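Side-chain contacts in dihydroorotase (Campylobacter jejuni subsp. jejuni, PDB 3PNU), which probably catalyses the reversible cyclisation of N-carbamoyl-L-aspartate to (S)-dihydroorotate, the third step of pyrimidine synthesis, in a two-zinc active site: residues Y137-L142 with K178-L183; G156-F161 with S167-I172. All blocks are in the same frame, centred on the assembly; numbering follows the deposited sequence.

In the fold
Both contacts fasten helix 170-179 of the TIM barrel, one at each end, and so illustrate how a barrel helix is held by the chain around it. Contact 2 ties the start of the helix to the loop that leaves strand 152-154; contact 1 sets the turn after its last residues against the neighbouring helix 135-147. Along the chain contact 2 is nested within the span closed by contact 1. Their centres lie about 19 Å apart and their nearest atoms about 7 Å, so they do not touch. Contact 2 is the one near the metal site: the side chain of Glu157 comes within about 7 Å of a zinc ion, whereas contact 1 lies away from the metal and substrate sites.

Contact 1 (Y137-L142 with K178-L183); sequences YLKPTL and KHFPRL
Leu142 and Phe180 meet at nearly a right angle, the leucine lying over one face of the ring. Its CB stands 3.8 Å from the centroid of the Phe180 ring and 15° off the normal, a CH-pi contact, while Leu142 CD1 reaches Phe180 CE2 at 3.5 Å on the other side of the same face. The rim of the ring is met by backbone: Lys139 CA sits near the ring plane, 3.8 Å from Phe180 CZ. Purely aliphatic packing continues beyond the ring, where Leu142 CD2 touches Leu183 CD2 at 4.0 Å. Leu183 swings CG to the far side from its own N (chi1 -178°), which turns its branch toward Leu142, CD2 against the leucine side chain and CD1 near Leu142 O.

These apolar contacts join helix 135-147 to the turn that follows helix 170-179, neighbours on the outside of the TIM barrel. Phe180 is the first residue to leave helical geometry after that helix, and it opens a type I beta turn to Leu183, closed by the bond from Leu183 N to Phe180 O; the turn leads toward strand 185-187.

The polar link is indirect. A water donates to His179 O at 2.9 Å and accepts a weak bond from Lys139 NZ, which also has a long, weak ion pair with Glu136.

Contact 2 (G156-F161 with S167-I172); sequences GETNDF and SNFAKI
Phe169 lays its ring against the backbone of Gly156 and Glu157, with the CA of Gly156 over one face, 3.7 Å from the centroid in a CH-pi contact. Its CG is anti to the backbone N (chi1 -162°), which carries the ring across to the loop, where Glu157 N lies over the same face, 3.4 Å from Phe169 CD1. Ile172 CD1 packs on the opposite face, and Tyr173 adds an edge-to-face ring contact.

Thr158 runs past Phe169 in the opposite direction, its CG2 3.8 Å from Phe169 CD1, and crosses Asn168 at about a right angle. Asn168 and Asp160 meet obliquely, with amide and carboxylate planes 60° apart. Asn168 ND2 donates to Asp160 OD2 at 3.0 Å along a fairly straight path (161°); the acceptor is near the amide plane, but the donor approaches from above the carboxylate. A water joins that same oxygen to Lys171 NZ, whose charge may help to stabilise the carboxylate.

The CB of Glu157 points away from 167-172, and OE1 is hydrogen-bonded to His155 NE2, a zinc ligand. The arrangement belongs to a beta-alpha connection of the TIM barrel, with a second-shell carboxylate beside the two-zinc centre of this dihydroorotase, a member of the metallo-dependent hydrolase superfamily.

Contact 1 (Y137-L142 with K178-L183)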
ATOM      1  N   TYR A 137      29.406  -0.083  19.836  1.00 54.16           N
ATOM      2  CA  TYR A 137      28.677   1.151  20.047  1.00 55.16           C
ATOM      3  C   TYR A 137      27.507   0.950  21.053  1.00 54.47           C
ATOM      4  O   TYR A 137      27.276   1.777  21.922  1.00 54.31           O
ATOM      5  CB  TYR A 137      28.175   1.620  18.694  1.00 55.87           C
ATOM      6  CG  TYR A 137      27.317   2.842  18.695  1.00 62.03           C
ATOM      7  CD1 TYR A 137      27.882   4.111  18.823  1.00 68.02           C
ATOM      8  CD2 TYR A 137      25.938   2.741  18.509  1.00 67.86           C
ATOM      9  CE1 TYR A 137      27.090   5.253  18.802  1.00 72.04           C
ATOM     10  CE2 TYR A 137      25.135   3.874  18.483  1.00 73.21           C
ATOM     11  CZ  TYR A 137      25.717   5.127  18.629  1.00 75.66           C
ATOM     12  OH  TYR A 137      24.925   6.256  18.602  1.00 82.73           O
ATOM     13  N   LEU A 138      26.794  -0.168  20.939  1.00 52.23           N
ATOM     14  CA  LEU A 138      25.675  -0.457  21.825  1.00 50.92           C
ATOM     15  C   LEU A 138      26.053  -1.281  23.062  1.00 49.94           C
ATOM     16  O   LEU A 138      25.282  -1.358  24.002  1.00 48.03           O
ATOM     17  CB  LEU A 138      24.604  -1.241  21.055  1.00 49.71           C
ATOM     18  CG  LEU A 138      23.962  -0.555  19.855  1.00 48.95           C
ATOM     19  CD1 LEU A 138      23.172  -1.565  19.038  1.00 48.27           C
ATOM     20  CD2 LEU A 138      23.088   0.624  20.291  1.00 44.55           C
ATOM     21  N   LYS A 139      27.232  -1.879  23.083  1.00 49.71           N
ATOM     22  CA  LYS A 139      27.570  -2.779  24.188  1.00 51.76           C
ATOM     23  C   LYS A 139      27.413  -2.271  25.627  1.00 52.28           C
ATOM     24  O   LYS A 139      26.734  -2.908  26.437  1.00 53.09           O
ATOM     25  CB  LYS A 139      28.963  -3.409  23.994  1.00 52.24           C
ATOM     26  CG  LYS A 139      29.363  -4.353  25.131  1.00 55.05           C
ATOM     27  CD  LYS A 139      30.516  -5.288  24.766  1.00 59.15           C
ATOM     28  CE  LYS A 139      30.066  -6.394  23.809  1.00 59.85           C
ATOM     29  NZ  LYS A 139      31.175  -7.335  23.451  1.00 60.64           N
ATOM     30  N   PRO A 140      28.022  -1.129  25.961  1.00 52.70           N
ATOM     31  CA  PRO A 140      27.889  -0.692  27.363  1.00 52.19           C
ATOM     32  C   PRO A 140      26.439  -0.613  27.848  1.00 50.43           C
ATOM     33  O   PRO A 140      26.112  -1.120  28.920  1.00 49.61           O
ATOM     34  CB  PRO A 140      28.547   0.697  27.361  1.00 52.12           C
ATOM     35  CG  PRO A 140      29.489   0.665  26.189  1.00 52.49           C
ATOM     36  CD  PRO A 140      28.787  -0.168  25.152  1.00 51.93           C
ATOM     37  N   THR A 141      25.590   0.018  27.048  1.00 49.13           N
ATOM     38  CA  THR A 141      24.186   0.182  27.381  1.00 46.95           C
ATOM     39  C   THR A 141      23.417  -1.135  27.482  1.00 47.86           C
ATOM     40  O   THR A 141      22.719  -1.369  28.470  1.00 48.70           O
ATOM     41  CB  THR A 141      23.512   1.027  26.340  1.00 47.33           C
ATOM     42  OG1 THR A 141      24.265   2.231  26.168  1.00 42.72           O
ATOM     43  CG2 THR A 141      22.052   1.342  26.743  1.00 45.23           C
ATOM     44  N   LEU A 142      23.544  -2.003  26.479  1.00 46.44           N
ATOM     45  CA  LEU A 142      22.799  -3.267  26.499  1.00 46.05           C
ATOM     46  C   LEU A 142      23.257  -4.215  27.607  1.00 46.44           C
ATOM     47  O   LEU A 142      22.457  -5.034  28.106  1.00 45.18           O
ATOM     48  CB  LEU A 142      22.835  -3.957  25.128  1.00 45.58           C
ATOM     49  CG  LEU A 142      22.210  -3.154  23.975  1.00 44.78           C
ATOM     50  CD1 LEU A 142      22.234  -3.979  22.705  1.00 43.07           C
ATOM     51  CD2 LEU A 142      20.811  -2.727  24.292  1.00 34.52           C
ATOM     52  N   LYS A 178      22.300 -13.158  20.254  1.00 44.48           N
ATOM     53  CA  LYS A 178      23.507 -13.954  20.448  1.00 45.50           C
ATOM     54  C   LYS A 178      24.559 -13.198  21.264  1.00 44.90           C
ATOM     55  O   LYS A 178      25.205 -13.778  22.123  1.00 45.82           O
ATOM     56  CB  LYS A 178      24.077 -14.392  19.100  1.00 45.77           C
ATOM     57  CG  LYS A 178      23.142 -15.319  18.352  1.00 50.28           C
ATOM     58  CD  LYS A 178      23.776 -15.982  17.126  1.00 52.86           C
ATOM     59  CE  LYS A 178      24.079 -15.021  16.015  1.00 55.38           C
ATOM     60  NZ  LYS A 178      24.665 -15.766  14.852  1.00 56.82           N
ATOM     61  N   HIS A 179      24.708 -11.906  20.992  1.00 44.70           N
ATOM     62  CA  HIS A 179      25.670 -11.079  21.682  1.00 44.49           C
ATOM     63  C   HIS A 179      25.207 -10.659  23.065  1.00 44.90           C
ATOM     64  O   HIS A 179      26.030 -10.332  23.894  1.00 47.46           O
ATOM     65  CB  HIS A 179      25.996  -9.826  20.876  1.00 44.44           C
ATOM     66  CG  HIS A 179      26.982 -10.041  19.769  1.00 47.68           C
ATOM     67  ND1 HIS A 179      26.611 -10.364  18.480  1.00 52.75           N
ATOM     68  CD2 HIS A 179      28.334  -9.952  19.755  1.00 50.48           C
ATOM     69  CE1 HIS A 179      27.688 -10.475  17.721  1.00 46.12           C
ATOM     70  NE2 HIS A 179      28.746 -10.229  18.470  1.00 51.48           N
ATOM     71  N   PHE A 180      23.906 -10.655  23.327  1.00 43.88           N
ATOM     72  CA  PHE A 180      23.399 -10.230  24.636  1.00 42.83           C
ATOM     73  C   PHE A 180      22.377 -11.248  25.111  1.00 43.37           C
ATOM     74  O   PHE A 180      21.206 -10.939  25.228  1.00 44.82           O
ATOM     75  CB  PHE A 180      22.805  -8.832  24.529  1.00 41.82           C
ATOM     76  CG  PHE A 180      23.789  -7.795  24.034  1.00 42.82           C
ATOM     77  CD1 PHE A 180      24.706  -7.215  24.899  1.00 43.81           C
ATOM     78  CD2 PHE A 180      23.803  -7.406  22.711  1.00 41.71           C
ATOM     79  CE1 PHE A 180      25.611  -6.273  24.443  1.00 41.54           C
ATOM     80  CE2 PHE A 180      24.692  -6.469  22.262  1.00 37.81           C
ATOM     81  CZ  PHE A 180      25.600  -5.901  23.125  1.00 40.47           C
ATOM     82  N   PRO A 181      22.837 -12.461  25.423  1.00 44.04           N
ATOM     83  CA  PRO A 181      21.956 -13.569  25.739  1.00 44.81           C
ATOM     84  C   PRO A 181      21.157 -13.490  27.022  1.00 46.61           C
ATOM     85  O   PRO A 181      20.228 -14.278  27.184  1.00 47.11           O
ATOM     86  CB  PRO A 181      22.895 -14.785  25.752  1.00 45.04           C
ATOM     87  CG  PRO A 181      24.252 -14.220  26.061  1.00 45.25           C
ATOM     88  CD  PRO A 181      24.266 -12.799  25.597  1.00 45.08           C
ATOM     89  N   ARG A 182      21.492 -12.568  27.915  1.00 47.72           N
ATOM     90  CA  ARG A 182      20.740 -12.418  29.154  1.00 49.06           C
ATOM     91  C   ARG A 182      19.824 -11.208  29.075  1.00 47.35           C
ATOM     92  O   ARG A 182      19.156 -10.871  30.044  1.00 48.73           O
ATOM     93  CB  ARG A 182      21.684 -12.295  30.358  1.00 50.50           C
ATOM     94  CG  ARG A 182      22.630 -13.494  30.512  1.00 55.52           C
ATOM     95  CD  ARG A 182      23.620 -13.302  31.659  1.00 59.16           C
ATOM     96  NE  ARG A 182      24.303 -12.005  31.598  1.00 63.49           N
ATOM     97  CZ  ARG A 182      25.358 -11.712  30.833  1.00 65.57           C
ATOM     98  NH1 ARG A 182      25.884 -12.617  30.005  1.00 64.22           N
ATOM     99  NH2 ARG A 182      25.879 -10.485  30.887  1.00 67.42           N
ATOM    100  N   LEU A 183      19.802 -10.546  27.924  1.00 45.22           N
ATOM    101  CA  LEU A 183      18.932  -9.388  27.725  1.00 43.04           C
ATOM    102  C   LEU A 183      17.561  -9.851  27.205  1.00 42.38           C
ATOM    103  O   LEU A 183      17.486 -10.708  26.329  1.00 42.23           O
ATOM    104  CB  LEU A 183      19.557  -8.459  26.696  1.00 41.48           C
ATOM    105  CG  LEU A 183      18.866  -7.137  26.338  1.00 40.71           C
ATOM    106  CD1 LEU A 183      18.766  -6.170  27.537  1.00 36.72           C
ATOM    107  CD2 LEU A 183      19.615  -6.466  25.223  1.00 31.67           C
TER
HETATM  108  O   HOH W   1      28.832  -9.702  23.291  1.00 52.53           O

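Contact 2 (G156-F161 with S167-I172)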
ATOM      1  N   GLY A 156      11.097  -3.317  15.060  1.00 34.39           N
ATOM      2  CA  GLY A 156      11.968  -4.054  14.122  1.00 33.65           C
ATOM      3  C   GLY A 156      11.749  -3.905  12.619  1.00 33.67           C
ATOM      4  O   GLY A 156      11.150  -4.757  11.982  1.00 32.84           O
ATOM      5  N   GLU A 157      12.272  -2.830  12.050  1.00 34.20           N
ATOM      6  CA  GLU A 157      12.171  -2.580  10.616  1.00 34.77           C
ATOM      7  C   GLU A 157      13.390  -1.859  10.122  1.00 35.31           C
ATOM      8  O   GLU A 157      13.874  -0.939  10.786  1.00 32.90           O
ATOM      9  CB  GLU A 157      10.974  -1.698  10.265  1.00 33.50           C
ATOM     10  CG  GLU A 157       9.653  -2.380  10.292  1.00 34.74           C
ATOM     11  CD  GLU A 157       8.544  -1.522   9.693  1.00 34.04           C
ATOM     12  OE1 GLU A 157       8.320  -0.373  10.148  1.00 33.45           O
ATOM     13  OE2 GLU A 157       7.889  -2.016   8.774  1.00 32.38           O
ATOM     14  N   THR A 158      13.878  -2.293   8.957  1.00 36.18           N
ATOM     15  CA  THR A 158      14.991  -1.639   8.282  1.00 36.23           C
ATOM     16  C   THR A 158      14.352  -0.604   7.351  1.00 36.99           C
ATOM     17  O   THR A 158      13.132  -0.377   7.424  1.00 37.39           O
ATOM     18  CB  THR A 158      15.803  -2.612   7.429  1.00 35.66           C
ATOM     19  OG1 THR A 158      14.960  -3.141   6.410  1.00 34.24           O
ATOM     20  CG2 THR A 158      16.389  -3.755   8.273  1.00 33.11           C
ATOM     21  N   ASN A 159      15.169  -0.001   6.484  1.00 36.92           N
ATOM     22  CA  ASN A 159      14.740   0.999   5.498  1.00 37.33           C
ATOM     23  C   ASN A 159      14.708   0.445   4.072  1.00 36.21           C
ATOM     24  O   ASN A 159      14.666   1.187   3.105  1.00 36.57           O
ATOM     25  CB  ASN A 159      15.666   2.210   5.558  1.00 39.06           C
ATOM     26  CG  ASN A 159      15.516   2.977   6.854  1.00 43.01           C
ATOM     27  OD1 ASN A 159      14.401   3.179   7.332  1.00 50.79           O
ATOM     28  ND2 ASN A 159      16.632   3.417   7.422  1.00 46.50           N
ATOM     29  N   ASP A 160      14.704  -0.871   3.961  1.00 35.99           N
ATOM     30  CA  ASP A 160      14.621  -1.552   2.689  1.00 35.24           C
ATOM     31  C   ASP A 160      13.194  -1.428   2.108  1.00 35.53           C
ATOM     32  O   ASP A 160      12.352  -0.706   2.646  1.00 36.85           O
ATOM     33  CB  ASP A 160      14.955  -3.015   2.938  1.00 35.21           C
ATOM     34  CG  ASP A 160      16.352  -3.203   3.471  1.00 37.41           C
ATOM     35  OD1 ASP A 160      17.223  -2.438   3.026  1.00 41.13           O
ATOM     36  OD2 ASP A 160      16.585  -4.109   4.308  1.00 37.71           O
ATOM     37  N   PHE A 161      12.928  -2.143   1.020  1.00 34.37           N
ATOM     38  CA  PHE A 161      11.616  -2.179   0.412  1.00 34.10           C
ATOM     39  C   PHE A 161      10.577  -2.489   1.491  1.00 33.17           C
ATOM     40  O   PHE A 161      10.733  -3.436   2.259  1.00 32.87           O
ATOM     41  CB  PHE A 161      11.593  -3.236  -0.688  1.00 33.52           C
ATOM     42  CG  PHE A 161      10.296  -3.311  -1.430  1.00 33.66           C
ATOM     43  CD1 PHE A 161       9.928  -2.304  -2.302  1.00 33.47           C
ATOM     44  CD2 PHE A 161       9.457  -4.400  -1.282  1.00 33.68           C
ATOM     45  CE1 PHE A 161       8.727  -2.363  -2.999  1.00 32.07           C
ATOM     46  CE2 PHE A 161       8.270  -4.471  -1.986  1.00 32.33           C
ATOM     47  CZ  PHE A 161       7.905  -3.449  -2.843  1.00 32.51           C
ATOM     48  N   SER A 167      11.180  -8.603   7.832  1.00 30.08           N
ATOM     49  CA  SER A 167      11.949  -9.820   7.629  1.00 32.43           C
ATOM     50  C   SER A 167      13.432  -9.531   7.521  1.00 32.70           C
ATOM     51  O   SER A 167      14.231 -10.309   8.001  1.00 33.12           O
ATOM     52  CB  SER A 167      11.478 -10.579   6.410  1.00 32.81           C
ATOM     53  OG  SER A 167      10.185 -11.100   6.663  1.00 38.53           O
ATOM     54  N   ASN A 168      13.808  -8.410   6.913  1.00 32.56           N
ATOM     55  CA  ASN A 168      15.225  -8.091   6.801  1.00 32.82           C
ATOM     56  C   ASN A 168      15.809  -7.682   8.141  1.00 32.53           C
ATOM     57  O   ASN A 168      17.033  -7.702   8.321  1.00 33.07           O
ATOM     58  CB  ASN A 168      15.489  -7.003   5.728  1.00 32.82           C
ATOM     59  CG  ASN A 168      15.070  -7.444   4.340  1.00 29.79           C
ATOM     60  OD1 ASN A 168      14.688  -8.586   4.136  1.00 30.70           O
ATOM     61  ND2 ASN A 168      15.126  -6.536   3.390  1.00 29.98           N
ATOM     62  N   PHE A 169      14.951  -7.308   9.084  1.00 32.41           N
ATOM     63  CA  PHE A 169      15.421  -6.901  10.409  1.00 31.56           C
ATOM     64  C   PHE A 169      15.739  -8.141  11.282  1.00 32.62           C
ATOM     65  O   PHE A 169      16.351  -8.037  12.327  1.00 29.88           O
ATOM     66  CB  PHE A 169      14.386  -6.027  11.095  1.00 31.45           C
ATOM     67  CG  PHE A 169      14.946  -5.231  12.230  1.00 32.79           C
ATOM     68  CD1 PHE A 169      15.463  -3.967  12.003  1.00 30.67           C
ATOM     69  CD2 PHE A 169      14.995  -5.751  13.502  1.00 33.65           C
ATOM     70  CE1 PHE A 169      16.001  -3.236  13.037  1.00 36.34           C
ATOM     71  CE2 PHE A 169      15.535  -5.029  14.542  1.00 35.39           C
ATOM     72  CZ  PHE A 169      16.040  -3.773  14.318  1.00 36.19           C
ATOM     73  N   ALA A 170      15.321  -9.314  10.825  1.00 33.44           N
ATOM     74  CA  ALA A 170      15.540 -10.550  11.559  1.00 34.88           C
ATOM     75  C   ALA A 170      17.009 -10.791  11.926  1.00 36.62           C
ATOM     76  O   ALA A 170      17.314 -11.203  13.049  1.00 39.32           O
ATOM     77  CB  ALA A 170      14.997 -11.734  10.749  1.00 33.60           C
ATOM     78  N   LYS A 171      17.915 -10.528  10.995  1.00 36.51           N
ATOM     79  CA  LYS A 171      19.349 -10.771  11.233  1.00 36.11           C
ATOM     80  C   LYS A 171      19.833  -9.880  12.349  1.00 35.43           C
ATOM     81  O   LYS A 171      20.719 -10.273  13.082  1.00 37.50           O
ATOM     82  CB  LYS A 171      20.198 -10.543   9.958  1.00 34.93           C
ATOM     83  CG  LYS A 171      20.260  -9.072   9.506  1.00 37.34           C
ATOM     84  CD  LYS A 171      20.509  -8.950   7.984  1.00 43.49           C
ATOM     85  CE  LYS A 171      20.113  -7.576   7.482  1.00 46.08           C
ATOM     86  NZ  LYS A 171      19.638  -7.634   6.095  1.00 49.30           N
ATOM     87  N   ILE A 172      19.258  -8.685  12.479  1.00 33.01           N
ATOM     88  CA  ILE A 172      19.635  -7.791  13.565  1.00 33.10           C
ATOM     89  C   ILE A 172      19.176  -8.348  14.932  1.00 34.49           C
ATOM     90  O   ILE A 172      19.978  -8.480  15.852  1.00 35.46           O
ATOM     91  CB  ILE A 172      19.096  -6.389  13.343  1.00 32.84           C
ATOM     92  CG1 ILE A 172      19.748  -5.801  12.088  1.00 31.67           C
ATOM     93  CG2 ILE A 172      19.379  -5.508  14.560  1.00 30.24           C
ATOM     94  CD1 ILE A 172      19.187  -4.499  11.669  1.00 37.32           C
TER
HETATM   95  O   HOH W   2      18.784  -5.375   5.215  1.00 33.13           O